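Local coordinates for type II 3-hydroxyacyl-CoA dehydrogenase (Thermus thermophilus, PDB 1UAY), which probably oxidises 3-hydroxyacyl-CoA to the 3-oxoacyl-CoA in fatty acid beta-oxidation, acting as a short-chain dehydrogenase with a Rossmann-type nucleotide-binding fold, at residues I130-S135 with I171-V176; A138-I143 with A236-P241; T175-L180 with G228-L233. All coordinates share one frame; numbering follows the deposited sequence. Where two conformers were deposited one is given.

Interaction 1: I130-S135 with I171-V176; sequences IVNTAS and IRVVTV
Ile130 to Thr133 run beside Val173 to Val176 in strict parallel register, two neighbouring strands in the sheet of the Rossmann-type fold, joined by a beta-alpha-beta crossover through helix 146-166. The backbones are closely knit by a ladder of five N-H...O bonds, from Ile130 N to Arg172 O at 2.8 Å through to Ala134 N to Val176 O. Side-chain packing is tight where Ala134 follows the strand. There CB of the alanine meets Thr175 CG2 at 3.7 Å, and so small a residue suits a place that also lies against Val156 of helix 146-166. Thr175 manages two jobs: chi1 of -65° sets OG1 beside the backbone N, where it bonds to Thr159 of that same helix, and leaves CG2 anti to N, reaching Ala134. On the face carrying Val131 and Val176, the beta-branched side chains suit the extended backbone, and Val131 CG1 touches Val176 CG2 at 3.9 Å. Between the side chains the start of the contact is looser. Ile171 CG2 crosses the end of Ile130 obliquely, 4.1 Å from its CG1 and CD1, and the long Arg172 sends its guanidinium away to Leu226, Ile220 and Gln126. Past the contact, Ser135 lies against Tyr148 and Lys152, which fit the YxxxK signature of short-chain dehydrogenases. Asn132 ND2 ends 4.1 Å from Val173 CG1.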
loop_
_atom_site.group_PDB
_atom_site.type_symbol
_atom_site.label_atom_id
_atom_site.label_comp_id
_atom_site.label_asym_id
_atom_site.label_seq_id
_atom_site.Cartn_x
_atom_site.Cartn_y
_atom_site.Cartn_z
ATOM N N ILE A 130 7.048 -11.543 18.056
ATOM C CA ILE A 130 5.597 -11.648 18.096
ATOM C C ILE A 130 5.071 -11.599 16.667
ATOM O O ILE A 130 5.298 -10.632 15.940
ATOM C CB ILE A 130 4.991 -10.502 18.934
ATOM C CG1 ILE A 130 5.552 -10.570 20.361
ATOM C CG2 ILE A 130 3.464 -10.602 18.945
ATOM C CD1 ILE A 130 5.078 -9.461 21.280
ATOM N N VAL A 131 4.390 -12.665 16.261
ATOM C CA VAL A 131 3.839 -12.762 14.916
ATOM C C VAL A 131 2.323 -12.736 14.982
ATOM O O VAL A 131 1.703 -13.614 15.592
ATOM C CB VAL A 131 4.277 -14.072 14.229
ATOM C CG1 VAL A 131 3.765 -14.112 12.792
ATOM C CG2 VAL A 131 5.792 -14.191 14.264
ATOM N N ASN A 132 1.730 -11.716 14.372
ATOM C CA ASN A 132 0.281 -11.590 14.356
ATOM C C ASN A 132 -0.265 -12.075 13.026
ATOM O O ASN A 132 0.471 -12.197 12.045
ATOM C CB ASN A 132 -0.135 -10.139 14.601
ATOM C CG ASN A 132 0.295 -9.636 15.967
ATOM O OD1 ASN A 132 0.372 -10.404 16.924
ATOM N ND2 ASN A 132 0.551 -8.340 16.069
ATOM N N THR A 133 -1.562 -12.354 12.999
ATOM C CA THR A 133 -2.205 -12.842 11.795
ATOM C C THR A 133 -3.338 -11.924 11.375
ATOM O O THR A 133 -4.314 -11.742 12.104
ATOM C CB THR A 133 -2.769 -14.261 12.013
ATOM O OG1 THR A 133 -1.745 -15.102 12.558
ATOM C CG2 THR A 133 -3.246 -14.855 10.695
ATOM N N ALA A 134 -3.195 -11.323 10.201
ATOM C CA ALA A 134 -4.234 -10.454 9.677
ATOM C C ALA A 134 -4.961 -11.259 8.603
ATOM O O ALA A 134 -5.364 -12.398 8.847
ATOM C CB ALA A 134 -3.619 -9.183 9.092
ATOM N N SER A 135 -5.110 -10.678 7.420
ATOM C CA SER A 135 -5.785 -11.331 6.299
ATOM C C SER A 135 -5.708 -10.391 5.118
ATOM O O SER A 135 -5.585 -9.181 5.293
ATOM C CB SER A 135 -7.261 -11.590 6.627
ATOM O OG SER A 135 -7.991 -11.977 5.465
ATOM N N ILE A 171 12.491 -6.937 20.745
ATOM C CA ILE A 171 11.350 -7.779 20.403
ATOM C C ILE A 171 10.801 -7.358 19.044
ATOM O O ILE A 171 10.432 -6.201 18.844
ATOM C CB ILE A 171 10.233 -7.676 21.468
ATOM C CG1 ILE A 171 10.752 -8.211 22.807
ATOM C CG2 ILE A 171 9.002 -8.478 21.024
ATOM C CD1 ILE A 171 9.846 -7.912 23.980
ATOM N N ARG A 172 10.778 -8.296 18.107
ATOM C CA ARG A 172 10.268 -8.024 16.769
ATOM C C ARG A 172 8.765 -8.256 16.696
ATOM O O ARG A 172 8.210 -9.045 17.459
ATOM C CB ARG A 172 10.959 -8.918 15.732
ATOM C CG ARG A 172 12.410 -8.570 15.460
ATOM C CD ARG A 172 12.931 -9.300 14.231
ATOM N NE ARG A 172 13.300 -10.692 14.492
ATOM C CZ ARG A 172 12.823 -11.741 13.826
ATOM N NH1 ARG A 172 11.935 -11.578 12.854
ATOM N NH2 ARG A 172 13.265 -12.961 14.109
ATOM N N VAL A 173 8.115 -7.546 15.779
ATOM C CA VAL A 173 6.681 -7.689 15.559
ATOM C C VAL A 173 6.468 -7.753 14.053
ATOM O O VAL A 173 6.817 -6.826 13.323
ATOM C CB VAL A 173 5.870 -6.501 16.132
ATOM C CG1 VAL A 173 4.374 -6.748 15.931
ATOM C CG2 VAL A 173 6.172 -6.330 17.607
ATOM N N VAL A 174 5.912 -8.871 13.601
ATOM C CA VAL A 174 5.651 -9.099 12.186
ATOM C C VAL A 174 4.234 -9.622 12.027
ATOM O O VAL A 174 3.719 -10.313 12.908
ATOM C CB VAL A 174 6.632 -10.142 11.607
ATOM C CG1 VAL A 174 6.304 -10.432 10.143
ATOM C CG2 VAL A 174 8.056 -9.630 11.732
ATOM N N THR A 175 3.606 -9.296 10.906
ATOM C CA THR A 175 2.250 -9.751 10.647
ATOM C C THR A 175 2.172 -10.561 9.365
ATOM O O THR A 175 2.732 -10.171 8.340
ATOM C CB THR A 175 1.276 -8.560 10.525
ATOM O OG1 THR A 175 1.201 -7.876 11.781
ATOM C CG2 THR A 175 -0.118 -9.040 10.133
ATOM N N VAL A 176 1.505 -11.705 9.440
ATOM C CA VAL A 176 1.298 -12.542 8.266
ATOM C C VAL A 176 -0.142 -12.282 7.843
ATOM O O VAL A 176 -1.042 -12.301 8.681
ATOM C CB VAL A 176 1.440 -14.044 8.592
ATOM C CG1 VAL A 176 1.043 -14.881 7.379
ATOM C CG2 VAL A 176 2.866 -14.353 8.996
#

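Interaction 2: A138-I143 with A236-P241; sequences AFEGQI and ALRMAP
Gln142 and Met239 cross at about a right angle, with CG of the glutamine set 3.6 Å from CB of the methionine. The amide then runs past Met239, and NE2 donates to Ala240 O at 2.8 Å. That acceptor lies almost in the amide plane, helping to set the group's rotation, though the donor is tilted 33° from the carbonyl plane. Glu140 and Arg238 meet differently. Their flat groups are only 16° from parallel, yet no N-H of Arg238 points at the carboxylate: Glu140 CD rests on the aliphatic Arg238 CD at 3.6 Å. The bend of Glu140 at chi2 (90°) turns its carboxylate toward Arg232, its salt-bridge partner, and OE1 also accepts from a water bound by Met239 N. This lays the C-terminal tail of the short-chain dehydrogenase fold against the end of helix 137-140 and the loop that follows. Ile143 N donates to Pro241 O at 3.0 Å, and a second water bridges Ile143 O to the same oxygen. Proline suits because the pairing needs its carbonyl but no N-H, and its CB packs loosely on Ile143 CD1. Arg164 of the third subunit bonds Gly141 O and Met239 O, and Arg238 NH2 bonds Gly228 O of the second.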
loop_
_atom_site.group_PDB
_atom_site.type_symbol
_atom_site.label_atom_id
_atom_site.label_comp_id
_atom_site.label_asym_id
_atom_site.label_seq_id
_atom_site.Cartn_x
_atom_site.Cartn_y
_atom_site.Cartn_z
ATOM N N ALA A 138 -7.813 -7.272 4.770
ATOM C CA ALA A 138 -7.432 -5.965 5.296
ATOM C C ALA A 138 -7.118 -5.027 4.133
ATOM O O ALA A 138 -7.122 -3.800 4.288
ATOM C CB ALA A 138 -6.204 -6.098 6.197
ATOM N N PHE A 139 -6.861 -5.616 2.968
ATOM C CA PHE A 139 -6.510 -4.857 1.772
ATOM C C PHE A 139 -7.577 -4.860 0.679
ATOM O O PHE A 139 -7.822 -3.828 0.052
ATOM C CB PHE A 139 -5.196 -5.395 1.202
ATOM C CG PHE A 139 -4.060 -5.385 2.188
ATOM C CD1 PHE A 139 -3.530 -4.183 2.645
ATOM C CD2 PHE A 139 -3.529 -6.578 2.667
ATOM C CE1 PHE A 139 -2.485 -4.169 3.566
ATOM C CE2 PHE A 139 -2.483 -6.576 3.590
ATOM C CZ PHE A 139 -1.961 -5.368 4.038
ATOM N N GLU A 140 -8.198 -6.013 0.437
ATOM C CA GLU A 140 -9.237 -6.113 -0.593
ATOM C C GLU A 140 -10.533 -6.719 -0.049
ATOM O O GLU A 140 -11.052 -7.687 -0.602
ATOM C CB GLU A 140 -8.760 -6.968 -1.774
ATOM C CG GLU A 140 -7.518 -6.471 -2.502
ATOM C CD GLU A 140 -6.236 -7.032 -1.918
ATOM O OE1 GLU A 140 -6.224 -8.230 -1.569
ATOM O OE2 GLU A 140 -5.241 -6.283 -1.826
ATOM N N GLY A 141 -11.064 -6.140 1.020
ATOM C CA GLY A 141 -12.287 -6.667 1.602
ATOM C C GLY A 141 -13.432 -6.809 0.616
ATOM O O GLY A 141 -13.726 -5.890 -0.148
ATOM N N GLN A 142 -14.085 -7.966 0.637
ATOM C CA GLN A 142 -15.211 -8.232 -0.252
ATOM C C GLN A 142 -16.518 -7.748 0.345
ATOM O O GLN A 142 -16.584 -7.355 1.509
ATOM C CB GLN A 142 -15.356 -9.731 -0.516
ATOM C CG GLN A 142 -14.219 -10.366 -1.270
ATOM C CD GLN A 142 -14.551 -11.784 -1.684
ATOM O OE1 GLN A 142 -14.814 -12.643 -0.839
ATOM N NE2 GLN A 142 -14.554 -12.035 -2.990
ATOM N N ILE A 143 -17.567 -7.784 -0.467
ATOM C CA ILE A 143 -18.883 -7.394 -0.003
ATOM C C ILE A 143 -19.238 -8.354 1.130
ATOM O O ILE A 143 -19.068 -9.567 0.999
ATOM C CB ILE A 143 -19.914 -7.506 -1.145
ATOM C CG1 ILE A 143 -19.645 -6.410 -2.180
ATOM C CG2 ILE A 143 -21.330 -7.414 -0.593
ATOM C CD1 ILE A 143 -20.536 -6.484 -3.411
ATOM N N ALA A 236 -1.021 -15.022 -4.734
ATOM C CA ALA A 236 -1.285 -13.888 -5.622
ATOM C C ALA A 236 -2.758 -13.500 -5.711
ATOM O O ALA A 236 -3.170 -12.771 -6.613
ATOM C CB ALA A 236 -0.717 -14.162 -7.023
ATOM N N LEU A 237 -3.551 -13.976 -4.758
ATOM C CA LEU A 237 -4.972 -13.652 -4.727
ATOM C C LEU A 237 -5.245 -12.177 -4.444
ATOM O O LEU A 237 -4.574 -11.555 -3.626
ATOM C CB LEU A 237 -5.676 -14.472 -3.639
ATOM C CG LEU A 237 -7.123 -14.082 -3.308
ATOM C CD1 LEU A 237 -8.045 -14.479 -4.452
ATOM C CD2 LEU A 237 -7.555 -14.765 -2.019
ATOM N N ARG A 238 -6.234 -11.630 -5.139
ATOM C CA ARG A 238 -6.696 -10.263 -4.922
ATOM C C ARG A 238 -8.207 -10.439 -5.022
ATOM O O ARG A 238 -8.758 -10.554 -6.116
ATOM C CB ARG A 238 -6.191 -9.304 -6.002
ATOM C CG ARG A 238 -4.682 -9.041 -5.964
ATOM C CD ARG A 238 -4.241 -8.371 -4.661
ATOM N NE ARG A 238 -2.817 -8.034 -4.664
ATOM C CZ ARG A 238 -1.829 -8.902 -4.468
ATOM N NH1 ARG A 238 -2.085 -10.184 -4.240
ATOM N NH2 ARG A 238 -0.571 -8.484 -4.513
ATOM N N MET A 239 -8.871 -10.490 -3.874
ATOM C CA MET A 239 -10.312 -10.714 -3.839
ATOM C C MET A 239 -11.177 -9.684 -4.544
ATOM O O MET A 239 -11.080 -8.485 -4.287
ATOM C CB MET A 239 -10.786 -10.866 -2.393
ATOM C CG MET A 239 -10.194 -12.077 -1.687
ATOM S SD MET A 239 -10.930 -12.377 -0.068
ATOM C CE MET A 239 -10.191 -11.066 0.877
ATOM N N ALA A 240 -12.030 -10.174 -5.438
ATOM C CA ALA A 240 -12.953 -9.332 -6.185
ATOM C C ALA A 240 -14.113 -8.987 -5.253
ATOM O O ALA A 240 -14.215 -9.534 -4.155
ATOM C CB ALA A 240 -13.466 -10.084 -7.414
ATOM N N PRO A 241 -15.006 -8.079 -5.677
ATOM C CA PRO A 241 -16.140 -7.709 -4.823
ATOM C C PRO A 241 -16.964 -8.907 -4.357
ATOM O O PRO A 241 -17.472 -8.926 -3.234
ATOM C CB PRO A 241 -16.942 -6.767 -5.712
ATOM C CG PRO A 241 -15.877 -6.094 -6.519
ATOM C CD PRO A 241 -14.977 -7.250 -6.895
HETATM O O HOH W 1 -7.453 -10.510 -1.540
HETATM O O HOH W 2 -18.939 -10.974 -1.415
#

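Interaction 3: T175-L180 with G228-L233; sequences TVAPGL and GEVVRL
Val230 lays its CG1 methyl over Ala177, 3.8 Å from CB, while CG2 comes alongside Thr175 CB. Having CG1 anti to the backbone N (chi1 174°) spreads the two methyls so that one valine spans two residues of the neighbouring strand, and the small alanine lets the methyl come close. On the opposite face, Val176 CG1 lies a looser 4.3 Å from Leu233 CB, and Val176 packs on helix 210-222. The parallel pairing places 230-233 as the last strand of this chain's sheet in the Rossmann-type fold, held by five main-chain bonds such as Ala177 N to Val231 O at 2.8 Å. Pro178 costs this ladder no bond, because the strand donates from Thr175, Ala177 and Gly179; its own N faces the other neighbour, where CD packs on Ala134 O. Glu229 bends back, OE1 accepting weakly from Val230 N, and OE2 takes the backbone N-H of Arg232 in the second subunit, a bond returned in kind. The contact rests on backbone bonds and apolar overlap, while the salt-bridge partners Asp234 and Glu140 probably balance the buried guanidinium of Arg232, which has the like charge of Arg238 beside it, and the cation in turn would favour their ionised form.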
loop_
_atom_site.group_PDB
_atom_site.type_symbol
_atom_site.label_atom_id
_atom_site.label_comp_id
_atom_site.label_asym_id
_atom_site.label_seq_id
_atom_site.Cartn_x
_atom_site.Cartn_y
_atom_site.Cartn_z
ATOM N N THR A 175 3.606 -9.296 10.906
ATOM C CA THR A 175 2.250 -9.751 10.647
ATOM C C THR A 175 2.172 -10.561 9.365
ATOM O O THR A 175 2.732 -10.171 8.340
ATOM C CB THR A 175 1.276 -8.560 10.525
ATOM O OG1 THR A 175 1.201 -7.876 11.781
ATOM C CG2 THR A 175 -0.118 -9.040 10.133
ATOM N N VAL A 176 1.505 -11.705 9.440
ATOM C CA VAL A 176 1.298 -12.542 8.266
ATOM C C VAL A 176 -0.142 -12.282 7.843
ATOM O O VAL A 176 -1.042 -12.301 8.681
ATOM C CB VAL A 176 1.440 -14.044 8.592
ATOM C CG1 VAL A 176 1.043 -14.881 7.379
ATOM C CG2 VAL A 176 2.866 -14.353 8.996
ATOM N N ALA A 177 -0.358 -12.010 6.560
ATOM C CA ALA A 177 -1.706 -11.770 6.044
ATOM C C ALA A 177 -2.067 -12.917 5.103
ATOM O O ALA A 177 -1.764 -12.878 3.907
ATOM C CB ALA A 177 -1.765 -10.435 5.300
ATOM N N PRO A 178 -2.712 -13.965 5.637
ATOM C CA PRO A 178 -3.089 -15.104 4.804
ATOM C C PRO A 178 -4.175 -14.792 3.791
ATOM O O PRO A 178 -5.026 -13.925 4.009
ATOM C CB PRO A 178 -3.584 -16.140 5.815
ATOM C CG PRO A 178 -2.944 -15.723 7.112
ATOM C CD PRO A 178 -3.033 -14.223 7.049
ATOM N N GLY A 179 -4.122 -15.517 2.681
ATOM C CA GLY A 179 -5.136 -15.401 1.656
ATOM C C GLY A 179 -6.186 -16.432 2.032
ATOM O O GLY A 179 -6.596 -16.501 3.190
ATOM N N LEU A 180 -6.596 -17.262 1.082
ATOM C CA LEU A 180 -7.619 -18.261 1.363
ATOM C C LEU A 180 -7.071 -19.577 1.908
ATOM O O LEU A 180 -6.399 -20.329 1.201
ATOM C CB LEU A 180 -8.437 -18.541 0.101
ATOM C CG LEU A 180 -9.829 -19.136 0.316
ATOM C CD1 LEU A 180 -10.705 -18.139 1.063
ATOM C CD2 LEU A 180 -10.453 -19.475 -1.028
ATOM N N GLY A 228 8.388 -5.364 11.481
ATOM C CA GLY A 228 7.469 -4.276 11.190
ATOM C C GLY A 228 6.818 -4.350 9.828
ATOM O O GLY A 228 6.325 -3.345 9.314
ATOM N N GLU A 229 6.802 -5.547 9.256
ATOM C CA GLU A 229 6.245 -5.779 7.932
ATOM C C GLU A 229 5.036 -6.710 7.967
ATOM O O GLU A 229 4.847 -7.476 8.917
ATOM C CB GLU A 229 7.345 -6.369 7.027
ATOM C CG GLU A 229 6.861 -7.116 5.776
ATOM C CD GLU A 229 6.333 -6.201 4.686
ATOM O OE1 GLU A 229 5.691 -5.183 5.016
ATOM O OE2 GLU A 229 6.546 -6.518 3.492
ATOM N N VAL A 230 4.212 -6.607 6.930
ATOM C CA VAL A 230 3.042 -7.459 6.759
ATOM C C VAL A 230 3.370 -8.305 5.534
ATOM O O VAL A 230 3.604 -7.767 4.453
ATOM C CB VAL A 230 1.761 -6.642 6.477
ATOM C CG1 VAL A 230 0.609 -7.581 6.152
ATOM C CG2 VAL A 230 1.415 -5.783 7.685
ATOM N N VAL A 231 3.401 -9.622 5.709
ATOM C CA VAL A 231 3.714 -10.526 4.609
ATOM C C VAL A 231 2.465 -11.235 4.106
ATOM O O VAL A 231 1.831 -11.985 4.850
ATOM C CB VAL A 231 4.736 -11.601 5.037
ATOM C CG1 VAL A 231 5.097 -12.479 3.842
ATOM C CG2 VAL A 231 5.975 -10.940 5.615
ATOM N N ARG A 232 2.111 -10.987 2.850
ATOM C CA ARG A 232 0.948 -11.629 2.246
ATOM C C ARG A 232 1.318 -13.055 1.847
ATOM O O ARG A 232 2.319 -13.281 1.171
ATOM C CB ARG A 232 0.482 -10.862 1.000
ATOM C CG ARG A 232 0.029 -9.429 1.270
ATOM C CD ARG A 232 -0.503 -8.742 0.003
ATOM N NE ARG A 232 -1.662 -9.437 -0.556
ATOM C CZ ARG A 232 -2.798 -8.843 -0.908
ATOM N NH1 ARG A 232 -2.945 -7.531 -0.763
ATOM N NH2 ARG A 232 -3.793 -9.562 -1.402
ATOM N N LEU A 233 0.504 -14.013 2.275
ATOM C CA LEU A 233 0.715 -15.428 1.957
ATOM C C LEU A 233 -0.610 -15.792 1.308
ATOM O O LEU A 233 -1.513 -16.316 1.967
ATOM C CB LEU A 233 0.928 -16.225 3.244
ATOM C CG LEU A 233 1.284 -17.700 3.075
ATOM C CD1 LEU A 233 2.611 -17.840 2.343
ATOM C CD2 LEU A 233 1.368 -18.351 4.448
#

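Overall arrangement
Along the chain, 130-135 comes first, and interaction 1 closes a largely helical connection of 35 residues when 171-176 returns beside it. Segment 138-143 follows within that connection, so interaction 2, which waits for the C-terminal tail at 236-241, crosses interaction 1. Interaction 3 begins on Thr175 and Val176, where interaction 1 ends, and its loop to 228-233 is nested inside the one closed by interaction 2. Interactions 1 and 3 thereby line up three consecutive parallel strands, with Thr133 packing on Pro178. Interaction 2 ties the tail to the turn beyond the first of them, and the Glu140-Arg232 salt bridge joins it to the last strand.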